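Local coordinates for enoyl-CoA hydratase/isomerase family protein (Pseudomonas syringae pv. tomato, PDB 3OT6) that probably catalyses hydration or isomerisation of enoyl-CoA thioesters, with a crotonase-like fold, at residues Val8-Asp13 against Glu45-Ile50; Gly62-Lys67 against Ile77-Gln82; Ile98-Gly103 against Glu184-Ala189; Arg89-Pro94 against Lys211-Leu216; Leu130-Val133 against Thr138-His141. All coordinates share one frame; numbering follows the deposited sequence.

Interaction 1: Val8-Asp13 against Glu45-Ile50; sequences VSYHLD and EKDRAI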
# COMPACT_ATOMS: atom_id res chain seq x y z
N VAL A 8 -8.85 10.29 4.20
CA VAL A 8 -8.61 9.04 4.84
C VAL A 8 -9.39 9.12 6.16
O VAL A 8 -8.95 9.81 7.10
CB VAL A 8 -7.05 8.81 5.07
CG1 VAL A 8 -6.80 7.61 5.90
CG2 VAL A 8 -6.25 8.76 3.70
N SER A 9 -10.58 8.50 6.24
CA SER A 9 -11.34 8.52 7.51
C SER A 9 -10.70 7.57 8.55
O SER A 9 -10.13 6.51 8.19
CB SER A 9 -12.78 8.15 7.28
OG SER A 9 -12.81 6.79 6.89
N TYR A 10 -10.76 7.93 9.83
CA TYR A 10 -10.22 7.04 10.85
C TYR A 10 -11.33 6.53 11.76
O TYR A 10 -11.97 7.27 12.45
CB TYR A 10 -9.19 7.80 11.66
CG TYR A 10 -8.48 7.01 12.74
CD1 TYR A 10 -7.25 6.40 12.49
CD2 TYR A 10 -9.02 6.92 14.03
CE1 TYR A 10 -6.60 5.68 13.48
CE2 TYR A 10 -8.36 6.20 15.03
CZ TYR A 10 -7.16 5.58 14.73
OH TYR A 10 -6.50 4.88 15.70
N HIS A 11 -11.52 5.24 11.83
CA HIS A 11 -12.43 4.80 12.87
C HIS A 11 -11.82 3.67 13.71
O HIS A 11 -11.38 2.70 13.18
CB HIS A 11 -13.82 4.47 12.27
CG HIS A 11 -14.43 3.20 12.81
ND1 HIS A 11 -15.37 3.19 13.83
CD2 HIS A 11 -14.23 1.89 12.47
CE1 HIS A 11 -15.71 1.93 14.09
NE2 HIS A 11 -15.03 1.12 13.28
N LEU A 12 -11.82 3.82 15.04
CA LEU A 12 -11.32 2.77 15.97
C LEU A 12 -12.46 1.92 16.62
O LEU A 12 -13.42 2.45 17.16
CB LEU A 12 -10.40 3.41 17.01
CG LEU A 12 -9.93 2.60 18.21
CD1 LEU A 12 -8.96 1.54 17.80
CD2 LEU A 12 -9.35 3.53 19.33
N ASP A 13 -12.40 0.62 16.51
CA ASP A 13 -13.40 -0.20 17.08
C ASP A 13 -12.71 -1.46 17.51
O ASP A 13 -12.12 -2.12 16.68
CB ASP A 13 -14.50 -0.54 16.09
CG ASP A 13 -15.79 -1.06 16.81
OD1 ASP A 13 -16.51 -0.21 17.44
OD2 ASP A 13 -16.06 -2.30 16.80
N GLU A 45 -1.01 4.79 15.94
CA GLU A 45 0.10 4.44 16.80
C GLU A 45 -0.34 4.76 18.21
O GLU A 45 -0.08 4.01 19.13
CB GLU A 45 1.36 5.26 16.52
CG GLU A 45 2.09 4.92 15.25
CD GLU A 45 3.48 5.58 15.14
OE1 GLU A 45 4.27 5.46 16.09
OE2 GLU A 45 3.78 6.19 14.09
N LYS A 46 -0.98 5.92 18.36
CA LYS A 46 -1.33 6.38 19.68
C LYS A 46 -2.42 5.44 20.30
O LYS A 46 -2.34 5.14 21.52
CB LYS A 46 -1.59 7.90 19.67
CG LYS A 46 -2.43 8.44 20.86
CD LYS A 46 -2.63 10.02 20.74
CE LYS A 46 -3.59 10.61 21.89
NZ LYS A 46 -4.98 9.93 22.00
N ASP A 47 -3.29 4.86 19.48
CA ASP A 47 -4.29 3.87 19.96
C ASP A 47 -3.78 2.45 19.95
O ASP A 47 -4.53 1.52 20.20
CB ASP A 47 -5.59 3.90 19.16
CG ASP A 47 -6.28 5.24 19.22
OD1 ASP A 47 -6.17 5.94 20.26
OD2 ASP A 47 -6.93 5.63 18.23
N ARG A 48 -2.49 2.27 19.66
CA ARG A 48 -1.87 0.92 19.61
C ARG A 48 -2.68 -0.09 18.83
O ARG A 48 -2.72 -1.26 19.21
CB ARG A 48 -1.59 0.35 20.99
CG ARG A 48 -1.12 1.38 22.00
CD ARG A 48 -0.69 0.63 23.26
NE ARG A 48 0.76 0.68 23.31
CZ ARG A 48 1.57 -0.36 23.20
NH1 ARG A 48 1.11 -1.61 23.09
NH2 ARG A 48 2.86 -0.12 23.19
N ALA A 49 -3.26 0.34 17.71
CA ALA A 49 -4.27 -0.49 17.08
C ALA A 49 -3.71 -1.38 15.95
O ALA A 49 -2.78 -0.98 15.24
CB ALA A 49 -5.43 0.41 16.57
N ILE A 50 -4.29 -2.56 15.76
CA ILE A 50 -4.17 -3.21 14.50
C ILE A 50 -4.81 -2.33 13.38
O ILE A 50 -5.94 -1.83 13.54
CB ILE A 50 -4.78 -4.60 14.56
CG1 ILE A 50 -3.90 -5.45 15.48
CG2 ILE A 50 -4.75 -5.24 13.15
CD1 ILE A 50 -4.55 -6.73 15.97
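Asp47 reaches across to Tyr10 and Leu12, and each atom of its side chain has a neighbour there. CB lies 3.8 Å from Leu12 CD2 and slightly closer to the tyrosine hydroxyl. CG is 3.5 Å from Leu12 CD2, so the methyl packs against the carboxyl carbon as well as beside CB. At the tip the two oxygens differ: Asp47 OD1 comes only loosely near that methyl, whereas Asp47 OD2 accepts a hydrogen bond of 2.7 Å from Tyr10 OH. The hydroxyl meets this oxygen on its anti side, 22° out of the carboxylate plane, and ring and carboxylate are turned 49° against each other. Gln43 NE2 is a second donor to the same OD2, which further fixes the rotation of the acid. Asp47 follows the last turn of helix 31-46, which a Schellman motif closes: Arg48, at positive phi, is the C-prime residue, and Arg48 N bonds to Glu45 O at 3.0 Å. The Tyr10-Asp47 bond ties the helix end to the outermost strand 8-13 of the six-stranded sheet in this crotonase-type fold. Tyr10 bridges the gap with CG anti to its backbone N (chi1 -177°), sending the ring out from the strand, hydroxyl first, toward an acid that comes from the opposite direction. Tyr10 also packs on Ala17 and Leu19 of the adjoining strand. Leu12 divides its branches: CD2 stays with the acid, while CD1 packs 3.9 Å from Ala49 CB, a buried methyl that also touches Ala17.

Interaction 2: Gly62-Lys67 against Ile77-Gln82; sequences GGYDLK and INLVAQ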
# COMPACT_ATOMS: atom_id res chain seq x y z
N GLY A 62 -6.05 3.76 -7.78
CA GLY A 62 -5.57 3.66 -9.16
C GLY A 62 -4.18 4.25 -9.24
O GLY A 62 -3.62 4.34 -10.32
N GLY A 63 -3.61 4.69 -8.11
CA GLY A 63 -2.23 5.16 -8.11
C GLY A 63 -2.10 6.65 -7.84
O GLY A 63 -3.09 7.28 -7.46
N TYR A 64 -0.90 7.19 -8.08
CA TYR A 64 -0.58 8.58 -7.81
C TYR A 64 -1.47 9.45 -8.65
O TYR A 64 -1.89 9.05 -9.76
CB TYR A 64 0.86 8.86 -8.19
CG TYR A 64 1.91 8.45 -7.18
CD1 TYR A 64 1.86 8.94 -5.88
CD2 TYR A 64 2.97 7.61 -7.53
CE1 TYR A 64 2.83 8.60 -4.93
CE2 TYR A 64 3.95 7.25 -6.60
CZ TYR A 64 3.87 7.78 -5.29
OH TYR A 64 4.78 7.45 -4.31
N ASP A 65 -1.82 10.61 -8.08
CA ASP A 65 -2.58 11.65 -8.79
C ASP A 65 -1.77 12.13 -9.99
O ASP A 65 -0.70 12.74 -9.83
CB ASP A 65 -2.82 12.83 -7.86
CG ASP A 65 -3.88 13.80 -8.40
OD1 ASP A 65 -4.04 13.93 -9.62
OD2 ASP A 65 -4.57 14.42 -7.58
N LEU A 66 -2.28 11.86 -11.19
CA LEU A 66 -1.58 12.15 -12.47
C LEU A 66 -1.51 13.64 -12.73
O LEU A 66 -0.52 14.17 -13.24
CB LEU A 66 -2.35 11.49 -13.61
CG LEU A 66 -1.80 10.26 -14.35
CD1 LEU A 66 -1.05 10.81 -15.59
CD2 LEU A 66 -0.92 9.24 -13.50
N LYS A 67 -2.58 14.32 -12.36
CA LYS A 67 -2.63 15.76 -12.41
C LYS A 67 -1.44 16.38 -11.65
O LYS A 67 -0.69 17.12 -12.25
CB LYS A 67 -4.01 16.21 -11.90
CG LYS A 67 -4.36 17.67 -12.18
CD LYS A 67 -3.91 18.60 -11.01
CE LYS A 67 -4.29 20.09 -11.28
NZ LYS A 67 -5.62 20.20 -11.99
N ILE A 77 8.49 14.90 -8.15
CA ILE A 77 9.57 14.41 -7.33
C ILE A 77 9.17 14.37 -5.84
O ILE A 77 9.52 13.40 -5.13
CB ILE A 77 10.82 15.23 -7.53
CG1 ILE A 77 11.47 14.87 -8.87
CG2 ILE A 77 11.83 15.06 -6.35
CD1 ILE A 77 12.67 15.80 -9.26
N ASN A 78 8.41 15.38 -5.41
CA ASN A 78 8.09 15.51 -4.03
C ASN A 78 6.94 14.54 -3.73
O ASN A 78 6.89 13.92 -2.65
CB ASN A 78 7.73 16.96 -3.65
CG ASN A 78 6.93 17.02 -2.33
OD1 ASN A 78 5.65 17.07 -2.32
ND2 ASN A 78 7.67 16.90 -1.18
N LEU A 79 6.06 14.36 -4.71
CA LEU A 79 4.97 13.45 -4.54
C LEU A 79 5.50 12.00 -4.39
O LEU A 79 5.06 11.26 -3.49
CB LEU A 79 3.90 13.56 -5.66
CG LEU A 79 2.69 12.59 -5.61
CD1 LEU A 79 1.86 12.70 -4.33
CD2 LEU A 79 1.73 12.73 -6.80
N VAL A 80 6.43 11.59 -5.25
CA VAL A 80 6.86 10.21 -5.19
C VAL A 80 7.69 10.02 -3.96
O VAL A 80 7.61 8.97 -3.33
CB VAL A 80 7.63 9.80 -6.46
CG1 VAL A 80 8.53 8.47 -6.22
CG2 VAL A 80 6.66 9.76 -7.61
N ALA A 81 8.49 11.02 -3.59
CA ALA A 81 9.28 10.90 -2.33
C ALA A 81 8.38 10.71 -1.09
O ALA A 81 8.69 9.89 -0.17
CB ALA A 81 10.27 12.07 -2.13
N GLN A 82 7.23 11.40 -1.08
CA GLN A 82 6.33 11.34 0.08
C GLN A 82 5.67 9.99 0.08
O GLN A 82 5.47 9.37 1.11
CB GLN A 82 5.24 12.37 -0.03
CG GLN A 82 5.50 13.82 0.22
CD GLN A 82 4.12 14.60 -0.10
OE1 GLN A 82 3.93 15.09 -1.25
NE2 GLN A 82 3.14 14.65 0.90
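Val80 O, hydrogen-bonded by Ser84 OG one turn further along helix 73-91, also has the hydroxyl of Tyr64 close by, with Tyr64 OH 3.4 Å from it. Tyr64 belongs to the Gly-Gly-Tyr-Asp turn of the crotonase fold, the loop that in this family probably supplies a backbone amide to the oxyanion hole; Gly63 stands at a positive phi, 113°. The next residue, Asp65, is at the N-cap position of helix 66-71, so this contact sets the turn before one helix against the side of the next. Tyr64 carries most of it. With CG anti to the carbonyl carbon (chi1 -81°), its ring lies alongside helix 73-91, with Leu79 and Val80 both on one side of it. Leu79 runs antiparallel to the tyrosine, and Tyr64 CD1 lies 3.8 Å from Leu79 CG. Val80 lies athwart it, with Val80 CG2 3.8 Å from Tyr64 CE2. Both meet the ring obliquely. Met69 closes in from helix 66-71, touching Tyr64, Leu79 and Val80, while Pro31 and Ile34 cover Leu79 from helix 31-46. The MRD molecule bound about 4 Å from the side chain of Val80 probably came from the crystallisation liquor, but it may mark a pocket here. Beyond the ring, the methyl Leu79 CD2 rests 3.9 Å from the backbone oxygen Asp65 O.

Interaction 3: Ile98-Gly103 against Glu184-Ala189; sequences IVACPG and EELQGA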
# COMPACT_ATOMS: atom_id res chain seq x y z
N ILE A 98 -2.99 -4.36 7.93
CA ILE A 98 -3.78 -5.15 6.99
C ILE A 98 -4.21 -4.22 5.89
O ILE A 98 -4.65 -3.07 6.14
CB ILE A 98 -5.01 -5.77 7.67
CG1 ILE A 98 -4.60 -6.58 8.89
CG2 ILE A 98 -5.77 -6.69 6.72
CD1 ILE A 98 -5.84 -7.13 9.76
N VAL A 99 -4.05 -4.66 4.66
CA VAL A 99 -4.63 -3.91 3.55
C VAL A 99 -5.73 -4.78 3.02
O VAL A 99 -5.51 -5.99 2.69
CB VAL A 99 -3.60 -3.54 2.43
CG1 VAL A 99 -4.31 -2.84 1.24
CG2 VAL A 99 -2.54 -2.63 3.02
N ALA A 100 -6.92 -4.20 3.01
CA ALA A 100 -8.13 -4.87 2.58
C ALA A 100 -8.52 -4.23 1.26
O ALA A 100 -9.11 -3.12 1.24
CB ALA A 100 -9.23 -4.67 3.61
N CYS A 101 -8.24 -4.92 0.16
CA CYS A 101 -8.38 -4.26 -1.12
C CYS A 101 -9.77 -4.54 -1.71
O CYS A 101 -10.07 -5.69 -2.00
CB CYS A 101 -7.24 -4.69 -2.05
SG CYS A 101 -7.59 -4.37 -3.77
N PRO A 102 -10.63 -3.49 -1.86
CA PRO A 102 -12.02 -3.80 -2.28
C PRO A 102 -12.26 -3.94 -3.81
O PRO A 102 -13.40 -4.07 -4.23
CB PRO A 102 -12.87 -2.67 -1.64
CG PRO A 102 -11.93 -1.62 -1.20
CD PRO A 102 -10.49 -2.06 -1.52
N GLY A 103 -11.21 -3.97 -4.62
CA GLY A 103 -11.37 -4.14 -6.05
C GLY A 103 -10.03 -4.02 -6.76
O GLY A 103 -9.15 -4.93 -6.63
N GLU A 184 -18.39 -9.32 -0.41
CA GLU A 184 -19.19 -9.24 0.82
C GLU A 184 -18.40 -9.73 2.03
O GLU A 184 -18.50 -9.16 3.11
CB GLU A 184 -20.55 -9.99 0.69
CG GLU A 184 -21.42 -9.44 -0.47
CD GLU A 184 -21.00 -10.03 -1.84
OE1 GLU A 184 -20.45 -11.18 -1.89
OE2 GLU A 184 -21.22 -9.33 -2.88
N GLU A 185 -17.59 -10.76 1.85
CA GLU A 185 -16.74 -11.26 2.93
C GLU A 185 -15.59 -10.34 3.36
O GLU A 185 -15.03 -10.54 4.41
CB GLU A 185 -16.21 -12.63 2.58
CG GLU A 185 -17.30 -13.64 2.33
CD GLU A 185 -16.80 -14.85 1.55
OE1 GLU A 185 -15.88 -14.70 0.68
OE2 GLU A 185 -17.33 -15.97 1.82
N LEU A 186 -15.27 -9.30 2.58
CA LEU A 186 -14.06 -8.52 2.82
C LEU A 186 -13.89 -7.94 4.23
O LEU A 186 -12.86 -8.16 4.88
CB LEU A 186 -13.87 -7.45 1.75
CG LEU A 186 -12.61 -6.61 1.93
CD1 LEU A 186 -11.34 -7.47 1.80
CD2 LEU A 186 -12.59 -5.50 0.95
N GLN A 187 -14.87 -7.18 4.71
CA GLN A 187 -14.74 -6.58 6.03
C GLN A 187 -14.58 -7.69 7.09
O GLN A 187 -13.71 -7.61 7.97
CB GLN A 187 -15.98 -5.74 6.31
CG GLN A 187 -15.92 -4.87 7.60
CD GLN A 187 -17.34 -4.47 8.08
OE1 GLN A 187 -17.81 -3.33 7.84
NE2 GLN A 187 -18.04 -5.43 8.72
N GLY A 188 -15.37 -8.76 6.96
CA GLY A 188 -15.37 -9.84 7.90
C GLY A 188 -14.07 -10.61 7.87
O GLY A 188 -13.57 -11.06 8.92
N ALA A 189 -13.51 -10.80 6.68
CA ALA A 189 -12.24 -11.54 6.59
C ALA A 189 -11.09 -10.73 7.26
O ALA A 189 -10.24 -11.30 8.00
CB ALA A 189 -11.94 -11.91 5.16
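Two torsions of Leu186 aim its forked end at Ala100 and Pro102: chi1 at -179° sets CG anti to the backbone N, and chi2 at 64° spreads the methyls along the facing segment. One methyl goes to each partner. Leu186 CD1 lies 3.9 Å from Ala100 CB, which points toward the helix. Leu186 CD2 takes the other side of the fork and meets the proline at its base, 3.7 Å from Pro102 CA and 3.8 Å from Pro102 CB. The same CD2 also lies 3.9 Å from the backbone oxygen Cys101 O, just ahead of the proline. The short side chain of Ala100 is consistent with the close approach of the backbones, Ala100 CA being 7.0 Å from Leu186 CA. This is helix-on-sheet packing within the crotonase fold: strand 97-100 lies inside the six-stranded sheet, and helix 186-197 lies over it, with Leu186 near its beginning. Further along that helix, Val193, Ala194 and Leu197 continue the cover on Ile98. The chain turns at Cys101 and Pro102 to enter strand 103-106 of the second, four-stranded sheet, so the leucine grips the step from one sheet to the other. Cys101 directs its CB away from the helix, and its side chain packs on Leu60 and Leu113. Ala100 O accepts a hydrogen bond from Thr54 OG1, and close by Glu184 and Glu185 each use OE1 to bond Ser182.

Interaction 4: Arg89-Pro94 against Lys211-Leu216; sequences RMLSHP and KVRKGL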
# COMPACT_ATOMS: atom_id res chain seq x y z
N ARG A 89 7.13 3.93 5.92
CA ARG A 89 6.63 4.10 7.27
C ARG A 89 5.71 2.95 7.55
O ARG A 89 5.75 2.39 8.63
CB ARG A 89 5.91 5.43 7.45
CG ARG A 89 5.15 5.49 8.73
CD ARG A 89 4.33 6.75 8.86
NE ARG A 89 3.83 6.82 10.22
CZ ARG A 89 3.10 7.80 10.70
NH1 ARG A 89 2.75 8.81 9.92
NH2 ARG A 89 2.73 7.77 11.95
N MSE A 90 4.93 2.54 6.56
CA MSE A 90 4.00 1.43 6.76
C MSE A 90 4.72 0.16 7.07
O MSE A 90 4.26 -0.66 7.85
CB MSE A 90 3.09 1.23 5.55
CG MSE A 90 2.04 2.30 5.40
SE MSE A 90 1.08 2.28 3.68
CE MSE A 90 0.03 0.61 3.81
N LEU A 91 5.85 -0.05 6.42
CA LEU A 91 6.61 -1.30 6.62
C LEU A 91 7.36 -1.25 7.94
O LEU A 91 7.85 -2.27 8.43
CB LEU A 91 7.59 -1.50 5.48
CG LEU A 91 6.93 -1.92 4.15
CD1 LEU A 91 7.90 -1.60 3.02
CD2 LEU A 91 6.69 -3.39 4.23
N SER A 92 7.44 -0.07 8.53
CA SER A 92 8.11 -0.02 9.84
C SER A 92 7.10 0.31 10.96
O SER A 92 7.48 0.51 12.08
CB SER A 92 9.34 0.87 9.85
OG SER A 92 9.01 2.11 9.38
N HIS A 93 5.80 0.19 10.65
CA HIS A 93 4.81 0.54 11.60
C HIS A 93 4.84 -0.39 12.84
O HIS A 93 4.90 -1.60 12.71
CB HIS A 93 3.44 0.49 10.92
CG HIS A 93 2.34 1.13 11.71
ND1 HIS A 93 2.32 2.49 11.97
CD2 HIS A 93 1.25 0.61 12.33
CE1 HIS A 93 1.25 2.79 12.67
NE2 HIS A 93 0.59 1.66 12.92
N PRO A 94 4.68 0.18 14.03
CA PRO A 94 4.85 -0.66 15.23
C PRO A 94 3.76 -1.71 15.50
O PRO A 94 3.98 -2.62 16.30
CB PRO A 94 5.01 0.35 16.36
CG PRO A 94 4.42 1.63 15.88
CD PRO A 94 4.53 1.60 14.33
N LYS A 211 13.82 -5.75 12.60
CA LYS A 211 15.04 -6.55 12.46
C LYS A 211 14.97 -7.26 11.10
O LYS A 211 15.91 -7.22 10.31
CB LYS A 211 15.16 -7.59 13.60
CG LYS A 211 16.50 -8.11 13.99
CD LYS A 211 16.35 -8.96 15.32
CE LYS A 211 17.63 -9.76 15.71
NZ LYS A 211 17.52 -10.70 16.97
N VAL A 212 13.84 -7.88 10.81
CA VAL A 212 13.72 -8.60 9.57
C VAL A 212 13.90 -7.63 8.41
O VAL A 212 14.59 -7.96 7.44
CB VAL A 212 12.37 -9.31 9.48
CG1 VAL A 212 11.97 -9.62 8.05
CG2 VAL A 212 12.39 -10.55 10.40
N ARG A 213 13.29 -6.45 8.53
CA ARG A 213 13.09 -5.54 7.43
C ARG A 213 14.18 -4.51 7.26
O ARG A 213 14.12 -3.70 6.34
CB ARG A 213 11.74 -4.85 7.55
CG ARG A 213 10.57 -5.76 7.08
CD ARG A 213 9.29 -4.99 6.94
NE ARG A 213 8.17 -5.83 6.56
CZ ARG A 213 6.92 -5.64 6.96
NH1 ARG A 213 6.61 -4.66 7.76
NH2 ARG A 213 5.97 -6.45 6.59
N LYS A 214 15.23 -4.60 8.08
CA LYS A 214 16.29 -3.59 8.10
C LYS A 214 16.88 -3.36 6.74
O LYS A 214 16.94 -2.21 6.32
CB LYS A 214 17.42 -3.94 9.08
CG LYS A 214 18.56 -2.91 8.97
CD LYS A 214 19.68 -3.06 10.05
CE LYS A 214 20.90 -2.09 9.76
NZ LYS A 214 20.35 -0.70 9.48
N GLY A 215 17.32 -4.42 6.06
CA GLY A 215 17.77 -4.37 4.66
C GLY A 215 16.79 -3.61 3.75
O GLY A 215 17.20 -2.69 3.02
N LEU A 216 15.49 -3.92 3.86
CA LEU A 216 14.52 -3.35 2.98
C LEU A 216 14.40 -1.88 3.33
O LEU A 216 14.38 -1.01 2.41
CB LEU A 216 13.19 -4.08 3.10
CG LEU A 216 11.92 -3.49 2.44
CD1 LEU A 216 12.06 -3.39 0.90
CD2 LEU A 216 10.68 -4.28 2.79
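Leu91 meets Arg213 twice, with its backbone oxygen and with a methyl, and this is the tight half of the contact. Arg213 NH1 donates a hydrogen bond of 2.8 Å to Leu91 O, bent to 147° at the hydrogen. The oxygen lies at the edge of the guanidinium, in its plane, while the donor is tilted 24° from the carbonyl plane. Meanwhile Leu91 CD2 sits over the centre of one guanidinium face, 3.5 Å from Arg213 CZ. Edge and face are thus held by a single residue, and the two side chains run nearly perpendicular. The arginine gets there because its chain is extended from CG to NE, and Arg213 CD lies 3.4 Å from Leu91 O. The looser half is a single methyl pair, Leu91 CD1 and Leu216 CD2, 3.9 Å apart. On the solvent side of the helix, Lys214 and Gly215 are exposed. Leu91 itself is buried, with Leu146 of helix 141-150 and Leu220 further along helix 202-230 also packing on it. The contact joins the last turn of helix 73-91 to the long C-terminal helix 202-230, which is kinked where the amides of Gly215 and Leu216 lack bonds to the turn before. Since Leu91 O lies at a helix C-terminus, where carbonyls tend to carry partial negative charge, the cation probably suits that end well; with its NH2 in a salt bridge to Asp117 OD1, Arg213 couples the helix end to an acid elsewhere in the chain, and its flat group should have little freedom to rotate.

Interaction 5: Leu130-Val133 against Thr138-His141; sequences LNEV and TMHH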
# COMPACT_ATOMS: atom_id res chain seq x y z
N LEU A 130 1.03 -3.19 -11.72
CA LEU A 130 1.90 -2.08 -11.82
C LEU A 130 1.96 -1.68 -13.30
O LEU A 130 2.68 -2.29 -14.10
CB LEU A 130 3.30 -2.48 -11.30
CG LEU A 130 3.34 -2.90 -9.83
CD1 LEU A 130 4.78 -3.32 -9.43
CD2 LEU A 130 2.79 -1.78 -8.89
N ASN A 131 1.20 -0.65 -13.67
CA ASN A 131 1.05 -0.45 -15.10
C ASN A 131 1.99 0.60 -15.61
O ASN A 131 1.88 1.02 -16.75
CB ASN A 131 -0.40 -0.14 -15.46
CG ASN A 131 -0.87 1.18 -14.90
OD1 ASN A 131 -0.27 1.76 -14.00
ND2 ASN A 131 -1.94 1.65 -15.43
N GLU A 132 2.94 1.02 -14.79
CA GLU A 132 3.68 2.20 -15.14
C GLU A 132 4.43 2.07 -16.46
O GLU A 132 4.56 3.06 -17.21
CB GLU A 132 4.51 2.86 -13.98
CG GLU A 132 4.88 2.11 -12.74
CD GLU A 132 3.74 1.80 -11.75
OE1 GLU A 132 3.67 2.40 -10.66
OE2 GLU A 132 2.94 0.88 -12.01
N VAL A 133 4.91 0.86 -16.76
CA VAL A 133 5.71 0.64 -17.96
C VAL A 133 4.77 0.71 -19.17
O VAL A 133 5.19 1.06 -20.28
CB VAL A 133 6.55 -0.67 -17.94
CG1 VAL A 133 6.85 -1.21 -19.40
CG2 VAL A 133 7.83 -0.40 -17.24
N THR A 138 9.36 4.88 -16.56
CA THR A 138 10.38 4.03 -16.03
C THR A 138 10.18 3.95 -14.52
O THR A 138 10.06 4.99 -13.85
CB THR A 138 11.70 4.64 -16.31
OG1 THR A 138 11.81 4.78 -17.72
CG2 THR A 138 12.85 3.75 -15.75
N MSE A 139 10.11 2.72 -14.00
CA MSE A 139 9.85 2.49 -12.61
C MSE A 139 11.00 3.10 -11.78
O MSE A 139 12.19 3.01 -12.16
CB MSE A 139 9.69 1.00 -12.33
CG MSE A 139 9.23 0.64 -10.85
SE MSE A 139 7.39 1.14 -10.72
CE MSE A 139 6.58 -0.45 -11.58
N HIS A 140 10.61 3.73 -10.66
CA HIS A 140 11.53 4.28 -9.70
C HIS A 140 12.14 3.19 -8.82
O HIS A 140 11.57 2.10 -8.66
CB HIS A 140 10.82 5.36 -8.86
CG HIS A 140 9.58 4.91 -8.15
ND1 HIS A 140 8.60 4.14 -8.74
CD2 HIS A 140 9.12 5.17 -6.90
CE1 HIS A 140 7.60 3.95 -7.89
NE2 HIS A 140 7.90 4.56 -6.76
N HIS A 141 13.32 3.45 -8.27
CA HIS A 141 13.95 2.51 -7.37
C HIS A 141 13.05 2.03 -6.21
O HIS A 141 12.94 0.83 -5.97
CB HIS A 141 15.28 3.03 -6.86
CG HIS A 141 16.36 3.00 -7.89
ND1 HIS A 141 16.88 1.82 -8.39
CD2 HIS A 141 17.02 4.00 -8.52
CE1 HIS A 141 17.84 2.11 -9.26
NE2 HIS A 141 17.94 3.42 -9.36
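Met139, modelled as selenomethionine, buries the most surface here, and its terminal methyl touches both Glu132 and Leu130. The side chain starts with CG anti to the backbone N (chi1 -173°) and then bends at both following torsions, which curls SE and CE round toward the facing loop. There it lies against Glu132: Met139 SE is 3.8 Å from Glu132 CD, and Met139 CE is 3.6 Å from Glu132 CD. The carboxylate oxygens stand further off, Glu132 OE1 at 3.9 Å from Met139 SE. Glu132 is bent at chi2, and its chi1 of 19° is nearly eclipsed, so the fine detail of its pose is doubtful, as is the very close approach of its CG to the selenomethionine. Both segments belong to the loop between strand 128-129 and helix 141-150 of the crotonase fold, and the contact closes that loop on itself just before His140, the N-cap position of the helix. An MRD molecule, probably from the crystallisation liquor, is bound about 4 Å from the Glu132 side chain, consistent with a pocket here. Phe111 of helix 108-113 touches all three side chains. Leu130 touches the same methyl from another side, with Leu130 CB 3.9 Å from Met139 CE.

Overall arrangement
Interactions 3 and 5 are buried and joined by van der Waals contact, without polar bonds between their segments, whereas interactions 1, 2 and 4 are only partly buried. Both contacts that carry a side-chain hydrogen bond, 1 and 4, lie at helix ends: in 1 an acid beyond the helix accepts it, in 4 a backbone carbonyl of the last helical turn does. They are joined by the Glu45-Arg89 salt bridge. Interactions 1 and 3 share the six-stranded sheet and meet at Ile50 and Ile98. Helix 73-91 serves interaction 2 in its first half and interaction 4 at its end. Interactions 2 and 5, whose centres are about 12 Å apart, touch through Val80 and His140, and both have bound MRD nearby.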